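Local coordinates for protein nitrite transporter NirC (Salmonella enterica subsp. enterica serovar Typhimurium, PDB 4FC4) that forms a pentameric channel of the formate/nitrite transporter family that carries nitrite into and out of the cell across the cytoplasmic membrane, at residues L188-I191 with E196-V199; I67-V72 with L181-C186; T203-S208 with G223-W228; G82-L87 with L159-V164. All coordinates share one frame; numbering follows the deposited sequence.

Interaction 1: L188-I191 with E196-V199; sequences LAFI and EHSV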
loop_
_atom_site.group_PDB
_atom_site.type_symbol
_atom_site.label_atom_id
_atom_site.label_comp_id
_atom_site.label_asym_id
_atom_site.label_seq_id
_atom_site.Cartn_x
_atom_site.Cartn_y
_atom_site.Cartn_z
ATOM N N LEU B 188 -5.365 -13.029 -3.376
ATOM C CA LEU B 188 -4.302 -13.633 -2.503
ATOM C C LEU B 188 -4.757 -14.985 -1.909
ATOM O O LEU B 188 -4.070 -16.019 -1.997
ATOM C CB LEU B 188 -3.902 -12.679 -1.385
ATOM C CG LEU B 188 -2.887 -13.148 -0.331
ATOM C CD1 LEU B 188 -1.583 -13.653 -0.955
ATOM C CD2 LEU B 188 -2.557 -11.994 0.582
ATOM N N ALA B 189 -5.956 -14.964 -1.328
ATOM C CA ALA B 189 -6.429 -16.051 -0.519
ATOM C C ALA B 189 -6.775 -17.267 -1.422
ATOM O O ALA B 189 -6.384 -18.381 -1.079
ATOM C CB ALA B 189 -7.660 -15.635 0.313
ATOM N N PHE B 190 -7.490 -17.087 -2.525
ATOM C CA PHE B 190 -7.868 -18.284 -3.276
ATOM C C PHE B 190 -6.684 -18.923 -3.986
ATOM O O PHE B 190 -6.535 -20.146 -3.963
ATOM C CB PHE B 190 -9.115 -18.072 -4.138
ATOM C CG PHE B 190 -8.848 -17.978 -5.618
ATOM C CD1 PHE B 190 -8.403 -19.105 -6.366
ATOM C CD2 PHE B 190 -9.106 -16.781 -6.305
ATOM C CE1 PHE B 190 -8.144 -18.986 -7.729
ATOM C CE2 PHE B 190 -8.882 -16.701 -7.662
ATOM C CZ PHE B 190 -8.389 -17.785 -8.373
ATOM N N ILE B 191 -5.816 -18.109 -4.604
ATOM C CA ILE B 191 -4.664 -18.658 -5.345
ATOM C C ILE B 191 -3.712 -19.305 -4.325
ATOM O O ILE B 191 -3.358 -20.481 -4.456
ATOM C CB ILE B 191 -3.905 -17.552 -6.145
ATOM C CG1 ILE B 191 -4.740 -16.996 -7.302
ATOM C CG2 ILE B 191 -2.543 -18.060 -6.641
ATOM C CD1 ILE B 191 -4.659 -17.867 -8.554
ATOM N N GLU B 196 -9.602 -23.485 -6.932
ATOM C CA GLU B 196 -9.710 -23.631 -8.412
ATOM C C GLU B 196 -10.702 -22.623 -9.003
ATOM O O GLU B 196 -11.886 -22.606 -8.605
ATOM C CB GLU B 196 -10.210 -25.066 -8.778
ATOM C CG GLU B 196 -9.228 -26.231 -8.580
ATOM C CD GLU B 196 -8.020 -26.206 -9.512
ATOM O OE1 GLU B 196 -8.086 -26.537 -10.732
ATOM O OE2 GLU B 196 -6.973 -25.814 -9.000
ATOM N N HIS B 197 -10.253 -21.804 -9.954
ATOM C CA HIS B 197 -11.148 -20.843 -10.621
ATOM C C HIS B 197 -11.397 -21.327 -12.022
ATOM O O HIS B 197 -10.456 -21.517 -12.768
ATOM C CB HIS B 197 -10.552 -19.401 -10.590
ATOM C CG HIS B 197 -11.523 -18.339 -11.056
ATOM N ND1 HIS B 197 -11.344 -17.657 -12.184
ATOM C CD2 HIS B 197 -12.762 -17.906 -10.514
ATOM C CE1 HIS B 197 -12.417 -16.815 -12.386
ATOM N NE2 HIS B 197 -13.265 -16.958 -11.340
ATOM N N SER B 198 -12.648 -21.640 -12.354
ATOM C CA SER B 198 -13.021 -22.238 -13.681
ATOM C C SER B 198 -12.518 -21.395 -14.893
ATOM O O SER B 198 -11.762 -21.888 -15.735
ATOM C CB SER B 198 -14.536 -22.470 -13.768
ATOM O OG SER B 198 -15.246 -21.215 -13.774
ATOM N N VAL B 199 -12.906 -20.125 -14.951
ATOM C CA VAL B 199 -12.461 -19.216 -16.037
ATOM C C VAL B 199 -10.934 -19.016 -16.031
ATOM O O VAL B 199 -10.269 -19.035 -17.072
ATOM C CB VAL B 199 -13.232 -17.870 -15.990
ATOM C CG1 VAL B 199 -12.771 -16.913 -17.060
ATOM C CG2 VAL B 199 -14.731 -18.112 -16.142
#
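F190 and H197 meet across the break in a transmembrane helix that marks the formate/nitrite transporter fold: helix 177-192 stops, the chain turns, and helix 198-209 begins with H197 as its N-cap. The touching is done by the far rim of the phenyl ring. F190 CZ lies 3.5 Å from H197 CB, and F190 CE1 lies 3.8 Å from the same methylene. The two rings are tilted by 41° with centroids 5.8 Å apart, a geometry that is neither a stack nor a T-shape, and the imidazole approaches the phenyl only through its CG. With H197 CG anti to the backbone N (chi1 -171°), the imidazole can reach back over the new helix, where ND1 caps A200 N. NE2 is hydrogen-bonded to T81 OG1 in the other broken segment of the chain. C160 of helix 150-172 packs against both residues. The division of labour is therefore chemical: F190 offers carbon to the aliphatic root of the histidine, while both ring nitrogens are engaged elsewhere by polar groups. Two hydrogen bonds fix the rotation of a buried imidazole at the helix break; in related channels the equivalent histidine faces the pore, and H197 probably does the same.

Interaction 2: I67-V72 with L181-C186; sequences IALTLV and LAIWWC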
loop_
_atom_site.group_PDB
_atom_site.type_symbol
_atom_site.label_atom_id
_atom_site.label_comp_id
_atom_site.label_asym_id
_atom_site.label_seq_id
_atom_site.Cartn_x
_atom_site.Cartn_y
_atom_site.Cartn_z
ATOM N N ILE B 67 -4.838 -8.151 -10.216
ATOM C CA ILE B 67 -5.191 -7.469 -11.454
ATOM C C ILE B 67 -6.367 -8.178 -12.146
ATOM O O ILE B 67 -7.220 -7.521 -12.760
ATOM C CB ILE B 67 -3.951 -7.309 -12.372
ATOM C CG1 ILE B 67 -4.344 -6.687 -13.720
ATOM C CG2 ILE B 67 -3.281 -8.655 -12.533
ATOM C CD1 ILE B 67 -3.211 -6.095 -14.490
ATOM N N ALA B 68 -6.450 -9.499 -12.009
ATOM C CA ALA B 68 -7.424 -10.273 -12.812
ATOM C C ALA B 68 -8.852 -9.790 -12.556
ATOM O O ALA B 68 -9.565 -9.445 -13.478
ATOM C CB ALA B 68 -7.327 -11.804 -12.542
ATOM N N LEU B 69 -9.266 -9.758 -11.292
ATOM C CA LEU B 69 -10.631 -9.348 -10.974
ATOM C C LEU B 69 -10.772 -7.845 -10.946
ATOM O O LEU B 69 -11.880 -7.329 -11.186
ATOM C CB LEU B 69 -11.105 -9.982 -9.692
ATOM C CG LEU B 69 -12.603 -9.885 -9.455
ATOM C CD1 LEU B 69 -13.455 -10.682 -10.467
ATOM C CD2 LEU B 69 -12.815 -10.349 -8.010
ATOM N N THR B 70 -9.665 -7.152 -10.683
ATOM C CA THR B 70 -9.649 -5.706 -10.803
ATOM C C THR B 70 -10.045 -5.242 -12.206
ATOM O O THR B 70 -10.914 -4.374 -12.323
ATOM C CB THR B 70 -8.291 -5.119 -10.452
ATOM O OG1 THR B 70 -7.917 -5.541 -9.124
ATOM C CG2 THR B 70 -8.340 -3.620 -10.573
ATOM N N LEU B 71 -9.440 -5.831 -13.245
ATOM C CA LEU B 71 -9.849 -5.611 -14.634
ATOM C C LEU B 71 -11.310 -5.928 -14.826
ATOM O O LEU B 71 -12.054 -5.112 -15.289
ATOM C CB LEU B 71 -8.981 -6.430 -15.630
ATOM C CG LEU B 71 -7.472 -6.069 -15.730
ATOM C CD1 LEU B 71 -6.739 -6.975 -16.714
ATOM C CD2 LEU B 71 -7.239 -4.583 -16.045
ATOM N N VAL B 72 -11.707 -7.154 -14.525
ATOM C CA VAL B 72 -13.092 -7.578 -14.700
ATOM C C VAL B 72 -14.081 -6.562 -14.093
ATOM O O VAL B 72 -15.045 -6.178 -14.753
ATOM C CB VAL B 72 -13.310 -9.020 -14.108
ATOM C CG1 VAL B 72 -14.800 -9.392 -14.070
ATOM C CG2 VAL B 72 -12.559 -10.061 -14.948
ATOM N N LEU B 181 -8.498 -3.179 -2.791
ATOM C CA LEU B 181 -8.100 -3.952 -1.632
ATOM C C LEU B 181 -8.955 -5.174 -1.360
ATOM O O LEU B 181 -8.399 -6.277 -1.030
ATOM C CB LEU B 181 -8.041 -3.070 -0.405
ATOM C CG LEU B 181 -6.647 -2.478 -0.207
ATOM C CD1 LEU B 181 -5.999 -1.974 -1.479
ATOM C CD2 LEU B 181 -6.592 -1.426 0.899
ATOM N N ALA B 182 -10.284 -5.029 -1.473
ATOM C CA ALA B 182 -11.166 -6.221 -1.234
ATOM C C ALA B 182 -10.808 -7.320 -2.199
ATOM O O ALA B 182 -10.658 -8.491 -1.830
ATOM C CB ALA B 182 -12.642 -5.861 -1.376
ATOM N N ILE B 183 -10.694 -6.924 -3.466
ATOM C CA ILE B 183 -10.340 -7.809 -4.576
ATOM C C ILE B 183 -8.924 -8.430 -4.361
ATOM O O ILE B 183 -8.748 -9.638 -4.402
ATOM C CB ILE B 183 -10.409 -7.035 -5.922
ATOM C CG1 ILE B 183 -11.862 -6.567 -6.230
ATOM C CG2 ILE B 183 -9.823 -7.917 -7.027
ATOM C CD1 ILE B 183 -11.971 -5.558 -7.411
ATOM N N TRP B 184 -7.943 -7.607 -4.039
ATOM C CA TRP B 184 -6.596 -8.082 -3.788
ATOM C C TRP B 184 -6.557 -9.178 -2.702
ATOM O O TRP B 184 -5.908 -10.234 -2.874
ATOM C CB TRP B 184 -5.667 -6.882 -3.420
ATOM C CG TRP B 184 -4.276 -7.377 -3.069
ATOM C CD1 TRP B 184 -3.287 -7.821 -3.962
ATOM C CD2 TRP B 184 -3.713 -7.622 -1.719
ATOM N NE1 TRP B 184 -2.219 -8.284 -3.299
ATOM C CE2 TRP B 184 -2.343 -8.125 -1.951
ATOM C CE3 TRP B 184 -4.159 -7.426 -0.399
ATOM C CZ2 TRP B 184 -1.484 -8.468 -0.895
ATOM C CZ3 TRP B 184 -3.256 -7.736 0.667
ATOM C CH2 TRP B 184 -1.968 -8.271 0.422
ATOM N N TRP B 185 -7.271 -8.962 -1.590
ATOM C CA TRP B 185 -7.244 -9.871 -0.460
ATOM C C TRP B 185 -7.777 -11.183 -0.879
ATOM O O TRP B 185 -7.206 -12.229 -0.531
ATOM C CB TRP B 185 -8.086 -9.389 0.706
ATOM C CG TRP B 185 -7.386 -8.529 1.688
ATOM C CD1 TRP B 185 -7.665 -7.191 2.011
ATOM C CD2 TRP B 185 -6.266 -8.902 2.539
ATOM N NE1 TRP B 185 -6.835 -6.721 2.981
ATOM C CE2 TRP B 185 -5.953 -7.700 3.352
ATOM C CE3 TRP B 185 -5.488 -10.061 2.693
ATOM C CZ2 TRP B 185 -4.870 -7.680 4.263
ATOM C CZ3 TRP B 185 -4.431 -10.046 3.629
ATOM C CH2 TRP B 185 -4.124 -8.878 4.400
ATOM N N CYS B 186 -8.866 -11.167 -1.638
ATOM C CA CYS B 186 -9.561 -12.439 -1.915
ATOM C C CYS B 186 -8.817 -13.284 -2.911
ATOM O O CYS B 186 -8.826 -14.502 -2.819
ATOM C CB CYS B 186 -10.968 -12.180 -2.446
ATOM S SG CYS B 186 -12.014 -11.577 -1.145
#
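I183 of helix 177-192 points its side chain at L69 and T70 of helix 67-75, where the two segments approach to 6.6 Å between the CA atoms of L69 and I183. One methyl carries the tight part. I183 CG2 rests 3.6 Å from L69 CB, and the same carbon is 3.7 Å from T70 OG1, so it sits between two consecutive residues of the facing helix. The L69 isobutyl group runs on past it at an angle, with L69 CD2 still 4.0 Å from I183 CG2. The looser part belongs to the longer branch: I183 CD1 comes no nearer than 4.1 Å to T70 CA and touches the backbone rather than a side chain. All three touching residues are buried, so the loose side of this contact does not open to solvent at them. T70 OG1 anti to the carbonyl carbon (chi1 -56°) is placed over its own helix, where it is hydrogen-bonded to G66 O; its approach to I183 CG2 is van der Waals contact between a methyl and a hydroxyl oxygen that has a hydrogen-bond partner close by in the chain. L69 also packs on V164 and A167 of helix 150-172, while W185 of a neighbouring subunit packs on I67 and T70. Both helices are the leading halves of interrupted membrane segments, 67-75 before 80-93 and 177-192 before 198-209, a pairing typical of the formate/nitrite transporter fold.

Interaction 3: T203-S208 with G223-W228; sequences TLFALS and GHNLLW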
loop_
_atom_site.group_PDB
_atom_site.type_symbol
_atom_site.label_atom_id
_atom_site.label_comp_id
_atom_site.label_asym_id
_atom_site.label_seq_id
_atom_site.Cartn_x
_atom_site.Cartn_y
_atom_site.Cartn_z
ATOM N N THR B 203 -7.652 -20.175 -19.281
ATOM C CA THR B 203 -6.446 -19.595 -19.863
ATOM C C THR B 203 -5.247 -20.538 -19.608
ATOM O O THR B 203 -4.427 -20.807 -20.485
ATOM C CB THR B 203 -6.141 -18.149 -19.346
ATOM O OG1 THR B 203 -7.106 -17.217 -19.865
ATOM C CG2 THR B 203 -4.783 -17.689 -19.865
ATOM N N LEU B 204 -5.133 -21.059 -18.393
ATOM C CA LEU B 204 -3.987 -21.901 -18.086
ATOM C C LEU B 204 -4.008 -23.088 -19.035
ATOM O O LEU B 204 -2.963 -23.454 -19.619
ATOM C CB LEU B 204 -4.029 -22.380 -16.651
ATOM C CG LEU B 204 -2.816 -23.241 -16.354
ATOM C CD1 LEU B 204 -1.508 -22.441 -16.411
ATOM C CD2 LEU B 204 -3.092 -23.870 -15.007
ATOM N N PHE B 205 -5.196 -23.683 -19.192
ATOM C CA PHE B 205 -5.303 -24.856 -20.017
ATOM C C PHE B 205 -4.939 -24.581 -21.450
ATOM O O PHE B 205 -4.361 -25.452 -22.108
ATOM C CB PHE B 205 -6.659 -25.535 -19.886
ATOM C CG PHE B 205 -6.893 -26.169 -18.525
ATOM C CD1 PHE B 205 -5.886 -26.826 -17.868
ATOM C CD2 PHE B 205 -8.129 -26.084 -17.895
ATOM C CE1 PHE B 205 -6.101 -27.392 -16.615
ATOM C CE2 PHE B 205 -8.353 -26.657 -16.647
ATOM C CZ PHE B 205 -7.334 -27.309 -16.003
ATOM N N ALA B 206 -5.203 -23.353 -21.920
ATOM C CA ALA B 206 -5.013 -23.040 -23.337
ATOM C C ALA B 206 -3.500 -22.800 -23.560
ATOM O O ALA B 206 -2.885 -23.310 -24.536
ATOM C CB ALA B 206 -5.905 -21.868 -23.768
ATOM N N LEU B 207 -2.899 -22.086 -22.622
ATOM C CA LEU B 207 -1.462 -21.856 -22.601
ATOM C C LEU B 207 -0.648 -23.158 -22.605
ATOM O O LEU B 207 0.286 -23.315 -23.386
ATOM C CB LEU B 207 -1.110 -21.071 -21.337
ATOM C CG LEU B 207 -1.480 -19.594 -21.297
ATOM C CD1 LEU B 207 -1.106 -19.070 -19.927
ATOM C CD2 LEU B 207 -0.806 -18.803 -22.434
ATOM N N SER B 208 -0.978 -24.099 -21.726
ATOM C CA SER B 208 -0.292 -25.362 -21.787
ATOM C C SER B 208 -0.590 -26.080 -23.114
ATOM O O SER B 208 0.318 -26.686 -23.737
ATOM C CB SER B 208 -0.604 -26.244 -20.579
ATOM O OG SER B 208 0.164 -27.427 -20.703
ATOM N N GLY B 223 -11.359 -30.989 -19.956
ATOM C CA GLY B 223 -12.791 -31.002 -19.751
ATOM C C GLY B 223 -13.189 -31.520 -18.385
ATOM O O GLY B 223 -14.114 -31.005 -17.759
ATOM N N HIS B 224 -12.482 -32.550 -17.933
ATOM C CA HIS B 224 -12.614 -33.089 -16.570
ATOM C C HIS B 224 -12.482 -32.028 -15.494
ATOM O O HIS B 224 -13.367 -31.897 -14.653
ATOM C CB HIS B 224 -11.613 -34.226 -16.327
ATOM C CG HIS B 224 -11.650 -34.754 -14.917
ATOM N ND1 HIS B 224 -12.618 -35.575 -14.479
ATOM C CD2 HIS B 224 -10.835 -34.529 -13.842
ATOM C CE1 HIS B 224 -12.415 -35.879 -13.191
ATOM N NE2 HIS B 224 -11.340 -35.237 -12.796
ATOM N N ASN B 225 -11.384 -31.273 -15.493
ATOM C CA ASN B 225 -11.218 -30.135 -14.518
ATOM C C ASN B 225 -12.304 -29.056 -14.640
ATOM O O ASN B 225 -12.952 -28.744 -13.655
ATOM C CB ASN B 225 -9.854 -29.478 -14.645
ATOM C CG ASN B 225 -9.680 -28.261 -13.711
ATOM O OD1 ASN B 225 -10.220 -27.179 -13.973
ATOM N ND2 ASN B 225 -8.910 -28.441 -12.619
ATOM N N LEU B 226 -12.509 -28.512 -15.850
ATOM C CA LEU B 226 -13.540 -27.488 -16.105
ATOM C C LEU B 226 -14.944 -27.936 -15.642
ATOM O O LEU B 226 -15.665 -27.129 -15.021
ATOM C CB LEU B 226 -13.508 -26.996 -17.570
ATOM C CG LEU B 226 -12.251 -26.225 -18.043
ATOM C CD1 LEU B 226 -12.455 -25.620 -19.437
ATOM C CD2 LEU B 226 -11.872 -25.108 -17.053
ATOM N N LEU B 227 -15.314 -29.213 -15.868
ATOM C CA LEU B 227 -16.611 -29.698 -15.366
ATOM C C LEU B 227 -16.772 -29.552 -13.858
ATOM O O LEU B 227 -17.615 -28.790 -13.402
ATOM C CB LEU B 227 -16.914 -31.132 -15.783
ATOM C CG LEU B 227 -18.221 -31.711 -15.211
ATOM C CD1 LEU B 227 -19.452 -30.919 -15.693
ATOM C CD2 LEU B 227 -18.368 -33.210 -15.555
ATOM N N TRP B 228 -15.937 -30.248 -13.089
ATOM C CA TRP B 228 -15.982 -30.168 -11.626
ATOM C C TRP B 228 -15.659 -28.796 -11.012
ATOM O O TRP B 228 -16.315 -28.370 -10.054
ATOM C CB TRP B 228 -15.189 -31.334 -11.023
ATOM C CG TRP B 228 -15.786 -32.629 -11.526
ATOM C CD1 TRP B 228 -15.261 -33.493 -12.482
ATOM C CD2 TRP B 228 -17.096 -33.200 -11.174
ATOM N NE1 TRP B 228 -16.105 -34.546 -12.700
ATOM C CE2 TRP B 228 -17.220 -34.438 -11.945
ATOM C CE3 TRP B 228 -18.121 -32.837 -10.297
ATOM C CZ2 TRP B 228 -18.349 -35.264 -11.846
ATOM C CZ3 TRP B 228 -19.235 -33.665 -10.175
ATOM C CH2 TRP B 228 -19.365 -34.846 -10.953
#
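F205 and N225 are brought together by complementary first torsions: the phenyl group swings anti to its carbonyl carbon (chi1 -68°), and the carboxamide of N225 extends away from its backbone N (chi1 177°) toward the ring. The contact joins the second half of the broken membrane segment, helix 198-209, to the long helix 219-248 of the formate/nitrite transporter fold. F205 uses its edge. N225 OD1 lies near the ring plane, 3.3 Å from F205 CE2, and F205 CZ is 3.4 Å from N225 CG. Ring and amide planes stand 76° apart. Because OD1 lies near the ring plane, the weakly positive rim faces the amide oxygen, which is likely to be favourable, although it is no conventional hydrogen bond. The other end of the amide is held firmly: N225 ND2 is hydrogen-bonded to both E196 OE1 and K145 O, and these two bonds fix which way the group is turned. T146 of helix 137-147 also packs on F205. Next along the helix, L226 completes the seat for the ring. Its side chain and the phenyl group run past one another in opposite directions, and L226 CD2 reaches the same edge, 3.9 Å from F205 CE2.

Interaction 4: G82-L87 with L159-V164; sequences GHTMFL and LCNWLV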
loop_
_atom_site.group_PDB
_atom_site.type_symbol
_atom_site.label_atom_id
_atom_site.label_comp_id
_atom_site.label_asym_id
_atom_site.label_seq_id
_atom_site.Cartn_x
_atom_site.Cartn_y
_atom_site.Cartn_z
ATOM N N GLY B 82 -19.174 -14.717 -11.339
ATOM C CA GLY B 82 -19.918 -13.656 -10.634
ATOM C C GLY B 82 -21.393 -13.755 -11.014
ATOM O O GLY B 82 -22.271 -13.533 -10.174
ATOM N N HIS B 83 -21.656 -14.105 -12.275
ATOM C CA HIS B 83 -23.008 -14.362 -12.716
ATOM C C HIS B 83 -23.713 -15.385 -11.854
ATOM O O HIS B 83 -24.944 -15.254 -11.603
ATOM C CB HIS B 83 -23.056 -14.714 -14.215
ATOM C CG HIS B 83 -22.889 -13.524 -15.135
ATOM N ND1 HIS B 83 -23.259 -13.554 -16.420
ATOM C CD2 HIS B 83 -22.358 -12.239 -14.905
ATOM C CE1 HIS B 83 -23.023 -12.355 -17.012
ATOM N NE2 HIS B 83 -22.468 -11.539 -16.083
ATOM N N THR B 84 -22.973 -16.395 -11.354
ATOM C CA THR B 84 -23.646 -17.418 -10.518
ATOM C C THR B 84 -24.366 -16.789 -9.305
ATOM O O THR B 84 -25.539 -17.192 -8.999
ATOM C CB THR B 84 -22.736 -18.562 -10.023
ATOM O OG1 THR B 84 -21.781 -18.039 -9.122
ATOM C CG2 THR B 84 -22.061 -19.298 -11.148
ATOM N N MET B 85 -23.667 -15.836 -8.631
ATOM C CA MET B 85 -24.258 -15.021 -7.539
ATOM C C MET B 85 -25.324 -14.024 -7.994
ATOM O O MET B 85 -26.419 -14.008 -7.422
ATOM C CB MET B 85 -23.203 -14.274 -6.728
ATOM C CG MET B 85 -23.720 -13.449 -5.545
ATOM S SD MET B 85 -22.291 -12.678 -4.693
ATOM C CE MET B 85 -21.885 -11.318 -5.782
ATOM N N PHE B 86 -25.028 -13.231 -9.027
ATOM C CA PHE B 86 -25.889 -12.112 -9.406
ATOM C C PHE B 86 -27.264 -12.642 -9.797
ATOM O O PHE B 86 -28.347 -12.159 -9.329
ATOM C CB PHE B 86 -25.279 -11.301 -10.588
ATOM C CG PHE B 86 -24.099 -10.410 -10.218
ATOM C CD1 PHE B 86 -24.198 -9.434 -9.212
ATOM C CD2 PHE B 86 -22.874 -10.525 -10.905
ATOM C CE1 PHE B 86 -23.101 -8.602 -8.896
ATOM C CE2 PHE B 86 -21.778 -9.705 -10.591
ATOM C CZ PHE B 86 -21.885 -8.755 -9.583
ATOM N N LEU B 87 -27.213 -13.641 -10.681
ATOM C CA LEU B 87 -28.412 -14.227 -11.233
ATOM C C LEU B 87 -29.243 -14.920 -10.165
ATOM O O LEU B 87 -30.460 -14.899 -10.231
ATOM C CB LEU B 87 -28.074 -15.145 -12.396
ATOM C CG LEU B 87 -27.306 -14.467 -13.539
ATOM C CD1 LEU B 87 -27.151 -15.443 -14.685
ATOM C CD2 LEU B 87 -28.031 -13.233 -14.059
ATOM N N LEU B 159 -14.608 -23.536 -2.818
ATOM C CA LEU B 159 -13.884 -22.611 -1.944
ATOM C C LEU B 159 -13.357 -21.336 -2.702
ATOM O O LEU B 159 -13.383 -20.213 -2.192
ATOM C CB LEU B 159 -12.763 -23.349 -1.253
ATOM C CG LEU B 159 -13.144 -24.215 -0.056
ATOM C CD1 LEU B 159 -12.035 -25.229 0.170
ATOM C CD2 LEU B 159 -13.417 -23.437 1.230
ATOM N N CYS B 160 -12.894 -21.529 -3.929
ATOM C CA CYS B 160 -12.486 -20.434 -4.748
ATOM C C CYS B 160 -13.595 -19.354 -4.918
ATOM O O CYS B 160 -13.364 -18.183 -4.616
ATOM C CB CYS B 160 -12.032 -20.951 -6.124
ATOM S SG CYS B 160 -11.812 -19.566 -7.258
ATOM N N ASN B 161 -14.776 -19.762 -5.376
ATOM C CA ASN B 161 -15.796 -18.822 -5.786
ATOM C C ASN B 161 -16.491 -18.146 -4.634
ATOM O O ASN B 161 -17.061 -17.057 -4.770
ATOM C CB ASN B 161 -16.833 -19.450 -6.737
ATOM C CG ASN B 161 -17.420 -18.410 -7.681
ATOM O OD1 ASN B 161 -16.719 -17.490 -7.994
ATOM N ND2 ASN B 161 -18.717 -18.538 -8.113
ATOM N N TRP B 162 -16.460 -18.802 -3.497
ATOM C CA TRP B 162 -16.773 -18.137 -2.246
ATOM C C TRP B 162 -15.950 -16.888 -2.196
ATOM O O TRP B 162 -16.499 -15.792 -2.034
ATOM C CB TRP B 162 -16.437 -19.042 -1.053
ATOM C CG TRP B 162 -17.373 -18.780 0.111
ATOM C CD1 TRP B 162 -18.251 -17.709 0.257
ATOM C CD2 TRP B 162 -17.535 -19.567 1.325
ATOM N NE1 TRP B 162 -18.934 -17.783 1.427
ATOM C CE2 TRP B 162 -18.548 -18.873 2.130
ATOM C CE3 TRP B 162 -16.998 -20.761 1.797
ATOM C CZ2 TRP B 162 -19.006 -19.388 3.373
ATOM C CZ3 TRP B 162 -17.439 -21.260 3.054
ATOM C CH2 TRP B 162 -18.410 -20.580 3.819
ATOM N N LEU B 163 -14.628 -17.038 -2.373
ATOM C CA LEU B 163 -13.713 -15.950 -2.154
ATOM C C LEU B 163 -13.872 -14.897 -3.271
ATOM O O LEU B 163 -13.907 -13.708 -3.003
ATOM C CB LEU B 163 -12.241 -16.440 -2.019
ATOM C CG LEU B 163 -11.919 -16.839 -0.583
ATOM C CD1 LEU B 163 -10.647 -17.691 -0.448
ATOM C CD2 LEU B 163 -11.857 -15.581 0.306
ATOM N N VAL B 164 -13.974 -15.339 -4.519
ATOM C CA VAL B 164 -14.117 -14.404 -5.634
ATOM C C VAL B 164 -15.481 -13.637 -5.574
ATOM O O VAL B 164 -15.495 -12.393 -5.728
ATOM C CB VAL B 164 -13.893 -15.113 -6.991
ATOM C CG1 VAL B 164 -14.041 -14.111 -8.147
ATOM C CG2 VAL B 164 -12.550 -15.807 -6.963
#
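N161 faces T84 across the protein interior, and its side chain can be followed outward from helix 150-172 by its distance to T84 OG1. N161 CB is still 5.7 Å from that oxygen; it projects the amide, whose CG is anti to the backbone N (chi1 -151°). N161 CG comes to 4.6 Å from T84 OG1. At this carbon the group divides: OD1 stays 5.2 Å from T84 OG1, whereas ND2 closes to 3.3 Å. The angle CG-ND2-OG1 is about 166°, which places the hydroxyl almost on the extension of the CG-ND2 bond. Firmer partners lie outside the pair, because ND2 is hydrogen-bonded to T81 O and N233 O. T81 O is shared, also pairing with T84 OG1, whose chi1 of 66° tucks it between backbone N and carbonyl carbon. This shared carbonyl probably helps to bring the two groups together. The site lies where helix 80-93, the second half of a broken membrane segment, and helix 150-172 are bridged by helix 219-248: T234 packs on T84, and S236 of that same helix packs on N161.

From the N terminus, interaction 2 opens first, at 67-72, and interaction 4 opens just beyond the helix break at 82-87. Interaction 4 closes at 159-164, before interaction 2 closes at 181-186, so the loop of interaction 4 is nested within that of interaction 2. Interactions 1 and 3 then follow in series: 188-191 with 196-199 closes a short turn, and 203-208 with 223-228 a somewhat longer loop. No two contacts cross. Helix 177-192 joins interactions 2 and 1, helix 198-209 joins 1 and 3, and helix 150-172 brings interaction 4 against both 1 and 2. Interactions 2 and 3, about 22 Å apart between centres, lie on opposite sides of the chain's centre.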